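Local coordinates for protein D-aminoacid aminotransferase-like PLP-dependent enzyme (Haemophilus somnus, PDB 3CEB) that probably acts as a pyridoxal-phosphate-dependent 4-amino-4-deoxychorismate lyase of the class IV aminotransferase family, with the cofactor bound to a lysine, at residues 92-97 and 124-129. Sequence-based numbering, arbitrary orientation.
With SO4 (sulfate ion), chain E.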
loop_
_atom_site.group_PDB
_atom_site.type_symbol
_atom_site.label_atom_id
_atom_site.label_comp_id
_atom_site.label_asym_id
_atom_site.label_seq_id
_atom_site.Cartn_x
_atom_site.Cartn_y
_atom_site.Cartn_z
ATOM N N PRO A 92 -2.126 16.754 -7.904
ATOM C CA PRO A 92 -3.484 16.219 -7.997
ATOM C C PRO A 92 -3.745 15.712 -9.416
ATOM O O PRO A 92 -3.452 16.411 -10.377
ATOM C CB PRO A 92 -4.378 17.428 -7.655
ATOM C CG PRO A 92 -3.488 18.499 -7.213
ATOM C CD PRO A 92 -2.106 18.201 -7.645
ATOM N N VAL A 93 -4.245 14.485 -9.529
ATOM C CA VAL A 93 -4.548 13.904 -10.828
ATOM C C VAL A 93 -6.020 13.471 -10.800
ATOM O O VAL A 93 -6.477 12.820 -9.872
ATOM C CB VAL A 93 -3.549 12.737 -11.165
ATOM C CG1 VAL A 93 -3.909 12.073 -12.466
ATOM C CG2 VAL A 93 -2.158 13.269 -11.264
ATOM N N PHE A 94 -6.771 13.867 -11.812
ATOM C CA PHE A 94 -8.212 13.616 -11.829
ATOM C C PHE A 94 -8.551 12.384 -12.626
ATOM O O PHE A 94 -8.302 12.292 -13.821
ATOM C CB PHE A 94 -8.959 14.865 -12.345
ATOM C CG PHE A 94 -8.773 16.035 -11.463
ATOM C CD1 PHE A 94 -9.603 16.230 -10.382
ATOM C CD2 PHE A 94 -7.694 16.879 -11.636
ATOM C CE1 PHE A 94 -9.388 17.281 -9.517
ATOM C CE2 PHE A 94 -7.476 17.930 -10.795
ATOM C CZ PHE A 94 -8.317 18.134 -9.723
ATOM N N CYS A 95 -9.108 11.417 -11.938
ATOM C CA CYS A 95 -9.480 10.179 -12.564
ATOM C C CYS A 95 -10.682 9.521 -11.889
ATOM O O CYS A 95 -10.577 8.940 -10.818
ATOM C CB CYS A 95 -8.288 9.266 -12.521
ATOM S SG CYS A 95 -8.593 7.680 -13.273
ATOM N N ASP A 96 -11.815 9.589 -12.559
ATOM C CA ASP A 96 -13.098 9.140 -12.003
ATOM C C ASP A 96 -13.409 7.664 -12.209
ATOM O O ASP A 96 -14.372 7.141 -11.659
ATOM C CB ASP A 96 -14.237 9.925 -12.642
ATOM C CG ASP A 96 -14.307 11.340 -12.161
ATOM O OD1 ASP A 96 -13.671 11.663 -11.149
ATOM O OD2 ASP A 96 -15.046 12.136 -12.775
ATOM N N HIS A 97 -12.626 7.006 -13.041
ATOM C CA HIS A 97 -12.889 5.610 -13.333
ATOM C C HIS A 97 -11.646 4.816 -13.196
ATOM O O HIS A 97 -10.908 4.668 -14.169
ATOM C CB HIS A 97 -13.406 5.448 -14.749
ATOM C CG HIS A 97 -14.749 6.059 -14.958
ATOM N ND1 HIS A 97 -15.778 5.897 -14.049
ATOM C CD2 HIS A 97 -15.236 6.831 -15.962
ATOM C CE1 HIS A 97 -16.841 6.553 -14.485
ATOM N NE2 HIS A 97 -16.542 7.119 -15.646
HETATM N N MSE A 124 -1.693 12.466 -6.451
HETATM C CA MSE A 124 -2.780 12.400 -5.515
HETATM C C MSE A 124 -4.045 12.232 -6.345
HETATM O O MSE A 124 -4.446 13.128 -7.072
HETATM C CB MSE A 124 -2.770 13.684 -4.700
HETATM C CG MSE A 124 -3.916 13.822 -3.753
HETATM SE SE MSE A 124 -3.710 15.330 -2.554
HETATM C CE MSE A 124 -2.524 14.441 -1.338
ATOM N N ILE A 125 -4.624 11.039 -6.300
ATOM C CA ILE A 125 -5.730 10.705 -7.187
ATOM C C ILE A 125 -7.076 11.186 -6.647
ATOM O O ILE A 125 -7.555 10.743 -5.584
ATOM C CB ILE A 125 -5.781 9.200 -7.452
ATOM C CG1 ILE A 125 -4.467 8.726 -8.111
ATOM C CG2 ILE A 125 -6.967 8.875 -8.352
ATOM C CD1 ILE A 125 -4.237 7.263 -8.050
ATOM N N ILE A 126 -7.675 12.085 -7.410
ATOM C CA ILE A 126 -8.972 12.625 -7.118
ATOM C C ILE A 126 -9.985 11.880 -7.959
ATOM O O ILE A 126 -10.035 12.030 -9.185
ATOM C CB ILE A 126 -9.029 14.119 -7.453
ATOM C CG1 ILE A 126 -7.839 14.813 -6.789
ATOM C CG2 ILE A 126 -10.347 14.712 -7.004
ATOM C CD1 ILE A 126 -7.752 14.489 -5.325
ATOM N N ARG A 127 -10.804 11.090 -7.271
ATOM C CA ARG A 127 -11.810 10.256 -7.896
ATOM C C ARG A 127 -13.185 10.628 -7.375
ATOM O O ARG A 127 -13.477 10.481 -6.181
ATOM C CB ARG A 127 -11.514 8.791 -7.565
ATOM C CG ARG A 127 -12.503 7.767 -8.118
ATOM C CD ARG A 127 -12.308 6.386 -7.508
ATOM N NE ARG A 127 -13.272 5.449 -8.053
ATOM C CZ ARG A 127 -14.523 5.312 -7.619
ATOM N NH1 ARG A 127 -14.949 6.023 -6.602
ATOM N NH2 ARG A 127 -15.349 4.455 -8.185
ATOM N N GLN A 128 -14.025 11.103 -8.291
ATOM C CA GLN A 128 -15.405 11.405 -7.974
ATOM C C GLN A 128 -15.455 12.355 -6.799
ATOM O O GLN A 128 -16.182 12.132 -5.846
ATOM C CB GLN A 128 -16.165 10.104 -7.687
ATOM C CG GLN A 128 -16.522 9.391 -9.000
ATOM C CD GLN A 128 -17.113 7.980 -8.842
ATOM O OE1 GLN A 128 -17.982 7.738 -8.002
ATOM N NE2 GLN A 128 -16.647 7.050 -9.681
ATOM N N GLY A 129 -14.602 13.376 -6.879
ATOM C CA GLY A 129 -14.565 14.526 -5.962
ATOM C C GLY A 129 -13.760 14.293 -4.691
ATOM O O GLY A 129 -13.555 15.201 -3.871
HETATM S S SO4 E . -11.822 9.572 -16.078
HETATM O O1 SO4 E . -11.401 8.342 -15.406
HETATM O O2 SO4 E . -11.823 10.720 -15.160
HETATM O O3 SO4 E . -13.200 9.319 -16.549
HETATM O O4 SO4 E . -10.867 9.865 -17.151
#
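A chi1 of -63° sets CG of Phe94 beside its backbone N, anti to the carbonyl carbon, and Ile126, its CG1 likewise next to the backbone N, runs alongside it pointing the same way; CD1 of Phe94 comes 3.7 Å from CB of Ile126. The two residues are paired across parallel strands 90-94 and 122-127, part of a small mixed sheet in this D-aminoacid aminotransferase-like fold. Phe176 meets the Phe94 ring edge-to-face and also touches Ile126. On the other face, Val93 and Ile125 pack against helix 108-114. Three nearly straight backbone bonds hold the strands: Val93 N to Met124 O (2.8 Å), Ile126 N to Val93 O (2.8 Å) and Cys95 N to Ile126 O (3.0 Å). Past the strand ends, two bonds join Asp96 and Gln128, each between a backbone atom of one and the side chain of the other. Gln128 N donates to Asp96 OD1 (2.9 Å), arriving from above the carboxylate plane. The extended Gln128 chain sends NE2 back to Asp96 O (3.0 Å), in both the carbonyl and amide planes. A sulfate, probably from the crystallisation liquor, sits at this loop: His97 N donates to its O1, and Asp96 N reaches its O2 at 2.8 Å, with an N-H...O angle of 177°.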